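Long-range contacts in phosphoserine aminotransferase SerC (Cytophaga hutchinsonii ATCC 33406, PDB 3FFR), which probably catalyses the pyridoxal-phosphate-dependent transamination between phosphoserine and 3-phosphohydroxypyruvate in serine biosynthesis, working as a two-chain class V aminotransferase: residues A[89-94]-A[138-143]; A[146-151]-A[294-299]; A[60-65]-A[203-208]; A[161-166]-A[181-186]. All blocks are in the same frame, centred on the assembly; numbering follows the deposited sequence.

Contact 1. Residues A[89-94]-A[138-143]; sequences CVNGSF and HNETSS. With SER (serine), chain B.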
# COMPACT_ATOMS: atom_id res chain seq x y z
N CYS A 89 -6.15 -9.64 -23.63
CA CYS A 89 -5.03 -10.09 -24.48
C CYS A 89 -3.97 -10.66 -23.54
O CYS A 89 -3.45 -9.95 -22.68
CB CYS A 89 -4.42 -8.94 -25.30
SG CYS A 89 -5.43 -8.53 -26.76
N VAL A 90 -3.67 -11.94 -23.71
CA VAL A 90 -2.74 -12.66 -22.83
C VAL A 90 -1.55 -13.21 -23.60
O VAL A 90 -1.73 -13.97 -24.56
CB VAL A 90 -3.48 -13.82 -22.11
CG1 VAL A 90 -2.49 -14.71 -21.30
CG2 VAL A 90 -4.61 -13.25 -21.21
N ASN A 91 -0.36 -12.80 -23.18
CA ASN A 91 0.87 -13.27 -23.85
C ASN A 91 2.04 -13.47 -22.92
O ASN A 91 3.19 -13.61 -23.34
CB ASN A 91 1.27 -12.35 -25.02
CG ASN A 91 1.69 -10.97 -24.57
OD1 ASN A 91 1.41 -10.56 -23.44
ND2 ASN A 91 2.39 -10.25 -25.44
N GLY A 92 1.75 -13.45 -21.64
CA GLY A 92 2.80 -13.66 -20.64
C GLY A 92 2.25 -13.70 -19.24
O GLY A 92 1.03 -13.68 -19.02
N SER A 93 3.17 -13.75 -18.30
CA SER A 93 2.79 -13.97 -16.90
C SER A 93 1.91 -12.92 -16.25
O SER A 93 1.00 -13.24 -15.46
CB SER A 93 4.03 -14.19 -16.05
OG SER A 93 4.77 -15.28 -16.55
N PHE A 94 2.19 -11.66 -16.58
CA PHE A 94 1.40 -10.56 -15.98
C PHE A 94 0.01 -10.46 -16.60
O PHE A 94 -1.00 -10.43 -15.88
CB PHE A 94 2.17 -9.25 -16.03
CG PHE A 94 3.37 -9.30 -15.15
CD1 PHE A 94 3.25 -9.08 -13.80
CD2 PHE A 94 4.59 -9.67 -15.65
CE1 PHE A 94 4.36 -9.16 -12.97
CE2 PHE A 94 5.71 -9.79 -14.85
CZ PHE A 94 5.61 -9.52 -13.50
N HIS A 138 0.47 -3.02 -22.39
CA HIS A 138 1.40 -2.30 -23.29
C HIS A 138 2.78 -2.93 -23.27
O HIS A 138 3.49 -3.00 -24.28
CB HIS A 138 1.52 -0.80 -22.96
CG HIS A 138 2.61 -0.15 -23.73
ND1 HIS A 138 3.89 0.00 -23.21
CD2 HIS A 138 2.69 0.19 -25.03
CE1 HIS A 138 4.67 0.48 -24.15
NE2 HIS A 138 3.97 0.59 -25.27
N ASN A 139 3.18 -3.39 -22.09
CA ASN A 139 4.52 -3.97 -21.89
C ASN A 139 4.48 -5.22 -21.02
O ASN A 139 4.27 -5.13 -19.80
CB ASN A 139 5.49 -2.92 -21.33
CG ASN A 139 6.95 -3.25 -21.64
OD1 ASN A 139 7.36 -3.29 -22.83
ND2 ASN A 139 7.73 -3.51 -20.61
N GLU A 140 4.57 -6.39 -21.66
CA GLU A 140 4.50 -7.68 -20.92
C GLU A 140 5.91 -7.94 -20.44
O GLU A 140 6.77 -8.45 -21.16
CB GLU A 140 3.95 -8.82 -21.80
CG GLU A 140 3.97 -10.19 -21.15
CD GLU A 140 3.25 -10.25 -19.81
OE1 GLU A 140 2.01 -10.08 -19.77
OE2 GLU A 140 3.96 -10.54 -18.84
N THR A 141 6.10 -7.55 -19.19
CA THR A 141 7.41 -7.52 -18.55
C THR A 141 8.10 -8.89 -18.49
O THR A 141 9.32 -8.99 -18.47
CB THR A 141 7.28 -6.97 -17.11
OG1 THR A 141 6.32 -5.91 -17.08
CG2 THR A 141 8.63 -6.47 -16.56
N SER A 142 7.29 -9.93 -18.47
CA SER A 142 7.85 -11.29 -18.38
C SER A 142 8.58 -11.71 -19.66
O SER A 142 9.61 -12.39 -19.60
CB SER A 142 6.78 -12.34 -18.04
OG SER A 142 5.76 -12.41 -19.02
N SER A 143 8.07 -11.24 -20.80
CA SER A 143 8.58 -11.69 -22.10
C SER A 143 9.29 -10.64 -22.92
O SER A 143 9.96 -10.96 -23.90
CB SER A 143 7.42 -12.23 -22.92
OG SER A 143 6.54 -11.18 -23.27
N SER B . 5.85 -9.67 -8.72
CA SER B . 6.40 -10.11 -10.02
C SER B . 6.60 -11.58 -9.91
O SER B . 5.63 -12.27 -10.23
CB SER B . 7.68 -9.36 -10.44
OG SER B . 7.48 -7.92 -10.56
OXT SER B . 7.63 -12.11 -9.51
O HOH W 1 4.91 -12.59 -25.01

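Contact 2. Residues A[146-151]-A[294-299]; sequences SMPVED and DAKLRS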
# COMPACT_ATOMS: atom_id res chain seq x y z
N SER A 146 5.95 -5.72 -26.35
CA SER A 146 5.05 -4.57 -26.26
C SER A 146 3.93 -4.65 -27.26
O SER A 146 4.01 -5.35 -28.26
CB SER A 146 5.79 -3.25 -26.49
OG SER A 146 6.84 -3.01 -25.55
N MSE A 147 2.87 -3.93 -26.93
CA MSE A 147 1.76 -3.65 -27.86
C MSE A 147 1.83 -2.14 -28.13
O MSE A 147 1.34 -1.33 -27.32
CB MSE A 147 0.39 -3.98 -27.31
CG MSE A 147 -0.66 -3.75 -28.35
SE MSE A 147 -2.47 -4.12 -27.77
CE MSE A 147 -2.57 -6.04 -28.22
N PRO A 148 2.47 -1.74 -29.24
CA PRO A 148 2.61 -0.31 -29.52
C PRO A 148 1.29 0.44 -29.58
O PRO A 148 0.26 -0.15 -29.85
CB PRO A 148 3.29 -0.30 -30.87
CG PRO A 148 4.09 -1.53 -30.88
CD PRO A 148 3.19 -2.55 -30.23
N VAL A 149 1.35 1.74 -29.33
CA VAL A 149 0.15 2.58 -29.28
C VAL A 149 -0.69 2.46 -30.54
O VAL A 149 -1.92 2.41 -30.47
CB VAL A 149 0.50 4.05 -28.91
CG1 VAL A 149 -0.70 4.99 -29.09
CG2 VAL A 149 1.02 4.11 -27.44
N GLU A 150 -0.04 2.35 -31.70
CA GLU A 150 -0.78 2.26 -32.95
C GLU A 150 -1.63 1.00 -32.97
O GLU A 150 -2.73 0.98 -33.53
CB GLU A 150 0.13 2.33 -34.20
CG GLU A 150 1.15 1.21 -34.33
CD GLU A 150 2.01 1.36 -35.58
OE1 GLU A 150 1.69 2.23 -36.42
OE2 GLU A 150 2.99 0.60 -35.71
N ASP A 151 -1.14 -0.05 -32.32
CA ASP A 151 -1.89 -1.32 -32.25
C ASP A 151 -3.00 -1.20 -31.20
O ASP A 151 -4.14 -1.65 -31.38
CB ASP A 151 -0.97 -2.51 -31.97
CG ASP A 151 -0.06 -2.89 -33.16
OD1 ASP A 151 -0.28 -2.45 -34.31
OD2 ASP A 151 0.88 -3.66 -32.91
N ASP A 294 9.77 -10.44 -33.63
CA ASP A 294 9.21 -9.29 -34.35
C ASP A 294 9.73 -7.99 -33.77
O ASP A 294 9.35 -7.58 -32.64
CB ASP A 294 7.67 -9.35 -34.39
CG ASP A 294 7.04 -8.23 -35.20
OD1 ASP A 294 7.70 -7.21 -35.48
OD2 ASP A 294 5.83 -8.34 -35.51
N ALA A 295 10.62 -7.35 -34.51
CA ALA A 295 11.30 -6.14 -34.02
C ALA A 295 10.36 -5.05 -33.62
O ALA A 295 10.65 -4.29 -32.69
CB ALA A 295 12.36 -5.62 -35.07
N LYS A 296 9.20 -4.97 -34.28
CA LYS A 296 8.25 -3.90 -33.98
C LYS A 296 7.67 -4.08 -32.60
O LYS A 296 7.25 -3.12 -31.97
CB LYS A 296 7.08 -3.82 -34.98
CG LYS A 296 5.87 -2.99 -34.45
CD LYS A 296 4.63 -3.07 -35.35
CE LYS A 296 3.33 -2.53 -34.72
NZ LYS A 296 2.17 -2.59 -35.72
N LEU A 297 7.69 -5.31 -32.12
CA LEU A 297 7.05 -5.60 -30.83
C LEU A 297 8.00 -5.78 -29.66
O LEU A 297 7.61 -6.18 -28.56
CB LEU A 297 6.14 -6.84 -30.98
CG LEU A 297 5.07 -6.75 -32.07
CD1 LEU A 297 4.23 -8.04 -32.11
CD2 LEU A 297 4.20 -5.49 -31.91
N ARG A 298 9.26 -5.46 -29.89
CA ARG A 298 10.25 -5.56 -28.83
C ARG A 298 10.15 -4.34 -27.92
O ARG A 298 10.06 -3.19 -28.39
CB ARG A 298 11.65 -5.63 -29.42
CG ARG A 298 11.92 -6.90 -30.19
CD ARG A 298 13.28 -6.84 -30.84
NE ARG A 298 13.42 -7.95 -31.78
CZ ARG A 298 14.30 -7.98 -32.77
NH1 ARG A 298 15.10 -6.96 -32.94
NH2 ARG A 298 14.32 -9.00 -33.61
N SER A 299 10.15 -4.61 -26.62
CA SER A 299 10.05 -3.53 -25.63
C SER A 299 11.24 -2.60 -25.63
O SER A 299 12.38 -3.05 -25.73
CB SER A 299 9.92 -4.12 -24.22
OG SER A 299 9.88 -3.08 -23.23

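Contact 3. Residues A[60-65]-A[203-208]; sequences SNYEVL and ILNDRV. With P33 (3,6,9,12,15,18-hexaoxaicosane-1,20-diol), chain K.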
# COMPACT_ATOMS: atom_id res chain seq x y z
N SER A 60 -9.23 16.74 -19.80
CA SER A 60 -10.07 17.11 -18.65
C SER A 60 -11.04 16.03 -18.20
O SER A 60 -11.53 16.08 -17.07
CB SER A 60 -10.81 18.43 -18.91
OG SER A 60 -11.70 18.28 -20.00
N ASN A 61 -11.27 15.04 -19.05
CA ASN A 61 -12.22 13.96 -18.73
C ASN A 61 -11.56 12.78 -18.00
O ASN A 61 -12.20 11.78 -17.74
CB ASN A 61 -13.01 13.46 -19.95
CG ASN A 61 -12.13 12.83 -21.01
OD1 ASN A 61 -11.08 13.36 -21.36
ND2 ASN A 61 -12.59 11.71 -21.58
N TYR A 62 -10.28 12.93 -17.71
CA TYR A 62 -9.51 11.94 -16.94
C TYR A 62 -9.19 12.40 -15.52
O TYR A 62 -8.96 13.58 -15.26
CB TYR A 62 -8.18 11.60 -17.62
CG TYR A 62 -8.29 10.58 -18.73
CD1 TYR A 62 -8.75 10.92 -20.00
CD2 TYR A 62 -7.92 9.26 -18.51
CE1 TYR A 62 -8.83 9.95 -21.01
CE2 TYR A 62 -7.97 8.31 -19.51
CZ TYR A 62 -8.43 8.63 -20.73
OH TYR A 62 -8.45 7.65 -21.71
N GLU A 63 -9.12 11.42 -14.63
CA GLU A 63 -8.70 11.63 -13.24
C GLU A 63 -7.55 10.67 -12.88
O GLU A 63 -7.31 9.67 -13.55
CB GLU A 63 -9.86 11.44 -12.28
CG GLU A 63 -9.46 11.84 -10.89
CD GLU A 63 -9.02 13.29 -10.82
OE1 GLU A 63 -9.96 14.14 -10.86
OE2 GLU A 63 -7.79 13.56 -10.71
N VAL A 64 -6.84 11.04 -11.82
CA VAL A 64 -5.72 10.28 -11.32
C VAL A 64 -6.10 9.80 -9.94
O VAL A 64 -6.48 10.62 -9.10
CB VAL A 64 -4.45 11.16 -11.20
CG1 VAL A 64 -3.33 10.44 -10.42
CG2 VAL A 64 -3.92 11.61 -12.54
N LEU A 65 -5.99 8.49 -9.70
CA LEU A 65 -6.26 7.89 -8.39
C LEU A 65 -5.05 7.11 -7.88
O LEU A 65 -4.35 6.44 -8.64
CB LEU A 65 -7.48 6.94 -8.40
CG LEU A 65 -8.78 7.59 -8.91
CD1 LEU A 65 -9.89 6.49 -8.91
CD2 LEU A 65 -9.20 8.82 -8.05
N ILE A 203 -5.18 5.83 -13.75
CA ILE A 203 -5.63 6.94 -14.57
C ILE A 203 -6.88 6.45 -15.30
O ILE A 203 -6.86 5.41 -15.96
CB ILE A 203 -4.52 7.36 -15.55
CG1 ILE A 203 -3.34 7.99 -14.76
CG2 ILE A 203 -5.06 8.29 -16.64
CD1 ILE A 203 -2.12 8.24 -15.60
N LEU A 204 -7.98 7.18 -15.13
CA LEU A 204 -9.25 6.71 -15.70
C LEU A 204 -10.14 7.84 -16.10
O LEU A 204 -10.08 8.92 -15.54
CB LEU A 204 -9.98 5.82 -14.67
CG LEU A 204 -10.67 6.45 -13.43
CD1 LEU A 204 -11.40 5.37 -12.64
CD2 LEU A 204 -9.70 7.25 -12.49
N ASN A 205 -10.99 7.56 -17.07
CA ASN A 205 -11.91 8.56 -17.59
C ASN A 205 -13.34 8.47 -17.09
O ASN A 205 -13.77 7.62 -16.27
CB ASN A 205 -11.85 8.65 -19.13
CG ASN A 205 -12.58 7.49 -19.82
OD1 ASN A 205 -13.18 6.65 -19.17
ND2 ASN A 205 -12.50 7.44 -21.16
N ASP A 206 -14.09 9.44 -17.60
CA ASP A 206 -15.51 9.59 -17.27
C ASP A 206 -16.32 8.32 -17.54
O ASP A 206 -17.26 8.01 -16.80
CB ASP A 206 -16.14 10.77 -18.07
CG ASP A 206 -16.05 10.60 -19.65
OD1 ASP A 206 -14.97 10.38 -20.27
OD2 ASP A 206 -17.12 10.74 -20.30
N ARG A 207 -15.99 7.64 -18.63
CA ARG A 207 -16.72 6.41 -19.01
C ARG A 207 -16.53 5.30 -17.95
O ARG A 207 -17.45 4.54 -17.57
CB ARG A 207 -16.30 5.92 -20.41
CG ARG A 207 -16.58 6.95 -21.50
CD ARG A 207 -16.29 6.45 -22.88
NE ARG A 207 -17.16 5.33 -23.22
CZ ARG A 207 -16.74 4.08 -23.46
NH1 ARG A 207 -15.47 3.76 -23.46
NH2 ARG A 207 -17.64 3.15 -23.74
N VAL A 208 -15.31 5.23 -17.45
CA VAL A 208 -14.97 4.24 -16.43
C VAL A 208 -15.74 4.56 -15.14
O VAL A 208 -16.37 3.69 -14.53
CB VAL A 208 -13.45 4.20 -16.17
CG1 VAL A 208 -13.13 3.19 -15.06
CG2 VAL A 208 -12.68 3.78 -17.46
O4 P33 K . -14.10 12.69 -15.59
C3 P33 K . -13.74 13.31 -14.35
C2 P33 K . -12.57 14.29 -14.46
O1 P33 K . -12.08 14.53 -13.11
O HOH W 2 -11.39 9.03 -23.45

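Contact 4. Residues A[161-166]-A[181-186]; sequences DALIFV and KIDSVF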
# COMPACT_ATOMS: atom_id res chain seq x y z
N ASP A 161 -18.42 0.20 -27.08
CA ASP A 161 -18.94 0.45 -25.74
C ASP A 161 -18.04 -0.07 -24.64
O ASP A 161 -18.18 0.31 -23.46
CB ASP A 161 -20.35 -0.12 -25.57
CG ASP A 161 -21.39 0.75 -26.20
OD1 ASP A 161 -21.17 1.98 -26.25
OD2 ASP A 161 -22.42 0.22 -26.63
N ALA A 162 -17.11 -0.92 -25.01
CA ALA A 162 -16.19 -1.50 -24.00
C ALA A 162 -15.31 -0.41 -23.40
O ALA A 162 -15.00 0.60 -24.05
CB ALA A 162 -15.33 -2.59 -24.60
N LEU A 163 -14.93 -0.63 -22.14
CA LEU A 163 -13.93 0.21 -21.50
C LEU A 163 -12.59 -0.43 -21.77
O LEU A 163 -12.39 -1.62 -21.51
CB LEU A 163 -14.13 0.29 -19.99
CG LEU A 163 -15.47 0.88 -19.53
CD1 LEU A 163 -15.61 0.58 -18.01
CD2 LEU A 163 -15.58 2.39 -19.87
N ILE A 164 -11.67 0.37 -22.31
CA ILE A 164 -10.31 -0.11 -22.62
C ILE A 164 -9.31 0.32 -21.56
O ILE A 164 -9.05 1.51 -21.35
CB ILE A 164 -9.84 0.33 -24.05
CG1 ILE A 164 -10.82 -0.17 -25.11
CG2 ILE A 164 -8.43 -0.21 -24.35
CD1 ILE A 164 -10.53 0.34 -26.54
N PHE A 165 -8.73 -0.69 -20.92
CA PHE A 165 -7.70 -0.53 -19.85
C PHE A 165 -6.36 -1.00 -20.37
O PHE A 165 -6.24 -2.10 -20.92
CB PHE A 165 -8.03 -1.36 -18.60
CG PHE A 165 -9.28 -0.97 -17.92
CD1 PHE A 165 -10.50 -1.50 -18.33
CD2 PHE A 165 -9.26 -0.03 -16.89
CE1 PHE A 165 -11.68 -1.08 -17.70
CE2 PHE A 165 -10.41 0.38 -16.26
CZ PHE A 165 -11.64 -0.14 -16.68
N VAL A 166 -5.34 -0.17 -20.16
CA VAL A 166 -3.98 -0.52 -20.55
C VAL A 166 -3.04 -0.59 -19.34
O VAL A 166 -2.89 0.36 -18.57
CB VAL A 166 -3.42 0.48 -21.59
CG1 VAL A 166 -2.01 0.03 -22.05
CG2 VAL A 166 -4.35 0.64 -22.80
N LYS A 181 -8.74 7.16 -27.51
CA LYS A 181 -8.92 5.81 -28.03
C LYS A 181 -8.91 4.70 -26.99
O LYS A 181 -9.17 3.55 -27.30
CB LYS A 181 -7.93 5.54 -29.15
CG LYS A 181 -8.19 6.43 -30.34
CD LYS A 181 -7.26 6.15 -31.48
CE LYS A 181 -7.44 7.21 -32.55
NZ LYS A 181 -8.89 7.39 -32.91
N ILE A 182 -8.63 5.08 -25.75
CA ILE A 182 -8.66 4.17 -24.62
C ILE A 182 -9.45 4.86 -23.51
O ILE A 182 -9.94 5.98 -23.69
CB ILE A 182 -7.27 3.74 -24.14
CG1 ILE A 182 -6.47 4.96 -23.63
CG2 ILE A 182 -6.51 2.94 -25.25
CD1 ILE A 182 -5.14 4.60 -22.99
N ASP A 183 -9.60 4.18 -22.39
CA ASP A 183 -10.35 4.74 -21.27
C ASP A 183 -9.58 4.83 -19.96
O ASP A 183 -9.96 5.55 -19.04
CB ASP A 183 -11.63 3.92 -21.07
CG ASP A 183 -12.52 3.93 -22.33
OD1 ASP A 183 -13.17 5.00 -22.58
OD2 ASP A 183 -12.59 2.87 -23.01
N SER A 184 -8.47 4.12 -19.90
CA SER A 184 -7.71 4.05 -18.65
C SER A 184 -6.36 3.40 -18.86
O SER A 184 -6.16 2.57 -19.75
CB SER A 184 -8.53 3.21 -17.63
OG SER A 184 -7.86 2.93 -16.39
N VAL A 185 -5.43 3.90 -18.06
CA VAL A 185 -4.10 3.32 -17.98
C VAL A 185 -3.67 3.27 -16.52
O VAL A 185 -4.14 4.06 -15.69
CB VAL A 185 -3.08 4.09 -18.86
CG1 VAL A 185 -2.77 5.46 -18.27
CG2 VAL A 185 -1.79 3.29 -19.06
N PHE A 186 -2.81 2.31 -16.20
CA PHE A 186 -2.33 2.21 -14.83
C PHE A 186 -0.90 1.73 -14.78
O PHE A 186 -0.36 1.12 -15.71
CB PHE A 186 -3.25 1.30 -13.99
CG PHE A 186 -3.34 -0.13 -14.51
CD1 PHE A 186 -4.30 -0.48 -15.45
CD2 PHE A 186 -2.46 -1.10 -14.09
CE1 PHE A 186 -4.41 -1.77 -15.94
CE2 PHE A 186 -2.57 -2.40 -14.58
CZ PHE A 186 -3.54 -2.73 -15.50

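Contact 1. Residues A[89-94]-A[138-143]
This contact belongs to the active site of a pyridoxal-phosphate aminotransferase, where the start of helix 93-104, with Phe94 lining the serine pocket, meets the loop that follows strand 133-137. Glu140 reaches across to the first turn of that helix, and its OE2 accepts the backbone N-H of Phe94 at 3.1 Å. The donor arrives on the syn side, 17° out of the carboxylate plane. The side chain leaves with CG anti to its backbone N (chi1 175°) and bends at chi2, which lays CG and CD against Gly92 CA. Ser142 works alongside: its OG takes the N-H of Ser93 at 3.0 Å and donates its hydroxyl hydrogen to Glu140 OE2 at 2.6 Å, from the same face of the carboxylate as Phe94 N. Glu140 OE1 is held by Ser95. A water bridges Asn91 O and Ser143 OG. The Phe94 ring has Glu140 OE2 at one edge, 3.4 Å from CD2, while its CZ touches CA of the bound serine at 3.6 Å. Thr141 CB lies 3.9 Å from Phe94 CE2, and Thr141 OG1 is hydrogen-bonded to Ser170 OG and to O3 of the pyridoxal phosphate carried by Lys191. These N-H bonds to a buried carboxylate and hydroxyl would probably stabilise the charge of Glu140; they hold the backbone at the helix start and so probably help to place the Phe94 ring beside the serine.

Contact 2. Residues A[146-151]-A[294-299]
A three-membered salt-bridge network and a single backbone bond tie the start of helix 149-152 and the residues leading into it to the 3-10 turn 295-297, in the loop between strands 288-290 and 302-307. The charged part is carried by Lys296. Its chain runs almost straight from CG onward, CG anti to the backbone N (chi1 163°), and this extension delivers NZ to two acids of the helix. NZ meets Asp151 OD1 at 2.8 Å on the syn side of the carboxylate, with a weak second bond to Asp151 OD2. Glu150 OE2 adds a weak bond to NZ at 3.3 Å. Both acids come toward the lysine from the opposite direction, and their charges should favour its protonated form.

The backbone bond runs from Ser146 N to Leu297 O, 2.8 Å long and nearly straight at 170°. It lies where the two backbones come closest, at Ser146 and Leu297. Ser146 OG packs on Ser299 CA at 3.3 Å, and both hydroxyls, Ser146 OG and Ser299 OG, bond Asn139 OD1.

The apolar part is small. The Pro148 ring, at the N-cap position of the helix, presents CD to Leu297 CD2 at 3.5 Å, the two side chains crossing at about a right angle, and its CG touches Lys296 O and, farther out, CE. The turn itself begins with an Asx turn, in which Asp294 OD1 accepts the backbone N-H of Lys296 at 3.0 Å, while Asp294 OD2 bonds Tyr121 OH.

Contact 3. Residues A[60-65]-A[203-208]
Strands 62-65 and 203-205 run antiparallel at 147°, their axes 4.6 Å apart, and the hydrogen-bonded pair Glu63 with Leu204 exchanges two backbone bonds, Glu63 N to Leu204 O at 2.8 Å and Leu204 N to Glu63 O at 3.0 Å. On the sheet face with Tyr62, Asn205 CB sits over the middle of the Tyr62 ring, 3.7 Å from the centroid and 7° off the normal, a CH-pi contact. Ile203 CG2 touches Tyr62 CD2 at 3.6 Å. The Tyr62 hydroxyl goes to Trp179 O. On the other face Leu65 CD1 packs against Leu204 CD2 at 3.7 Å. Where strand 62-65 begins and strand 203-205 ends, Asn61 ND2 donates to Asp206 OD1 at 3.0 Å, close to its own amide plane but from above the carboxylate plane, while Asp206 N bonds weakly to Asn61 O. A polyether, probably from the crystallisation liquor, bonds weakly to Asn61 O and Glu63 OE1; Glu63 OE2 forms a salt bridge with Lys53. Asn205 is the N-cap of helix 206-217. Its amide is used at both atoms, OD1 by Val208 N at 3.1 Å and ND2 by Asp183 OD1, while its CB lies on the tyrosine ring.

Contact 4. Residues A[161-166]-A[181-186]
Asp183 turns its CG anti to its carbonyl carbon (chi1 -60°), and with the carboxylate rotated to chi2 -74° its OD2 comes to the N-H of Ile164; Ser184, with OG anti to its backbone N (chi1 174°), lays that hydroxyl against the ring of Phe165. The Asp183 bond to Ile164 N is 2.8 Å and uses the anti lone pair of OD2, away from the other oxygen. In return Asp183 N donates to Ile164 O at 2.9 Å, in the carbonyl plane, so residue 164 is gripped at both its N-H and its C=O by one aspartate. OD2 also pairs with Arg156, and OD1 with Arg207; these arginines would probably stabilise the buried carboxylate as an anion.

Ile164 O also takes a weak bond from Ser184 N. Beyond this point the two strands pair as regular parallel neighbours. Val166 N bonds to Ser184 O at 2.9 Å and Phe186 N to Val166 O at 3.1 Å. Ser184 OG lies 3.3 Å from Phe165 CD2, and its polar partners are Ile203 O and Trp202 NE1. On the opposite face from Phe165, Ile182 CG2 meets Ile164 CG2 at 3.8 Å and Val166 CG2 at 4.0 Å, crossing each branched side chain at about a right angle.

Both strands belong to the mixed seven-stranded sheet in the large domain of this fold-type I pyridoxal-phosphate enzyme. Strand 163-167 has strand 133-137 as its other neighbour, and strand 184-188 has strand 200-205. Helix 70-81 packs on Phe165 and Phe186, while helix 206-217 lies against Leu163 and Asp183.

In the fold
Contacts 3 and 4 share the large seven-stranded sheet and touch one another, with centres about 10 Å apart: strands 184-188 and 200-205 are neighbours in it, and contact 3 adds the outermost strand 62-67. Contact 1 reaches the same sheet through strand 85-90, about 24 Å centre to centre from contact 3, and touches contact 4 where His138 meets Val166. Contact 2, its centre about 12 Å from that of contact 1, joins it through Asn139. Along the chain, contact 1 closes before contact 4 opens, both lie within the span of contact 3, and contacts 2 and 3 interleave. One central sheet therefore connects its outer edge to the loop beside the cofactor lysine and bound serine.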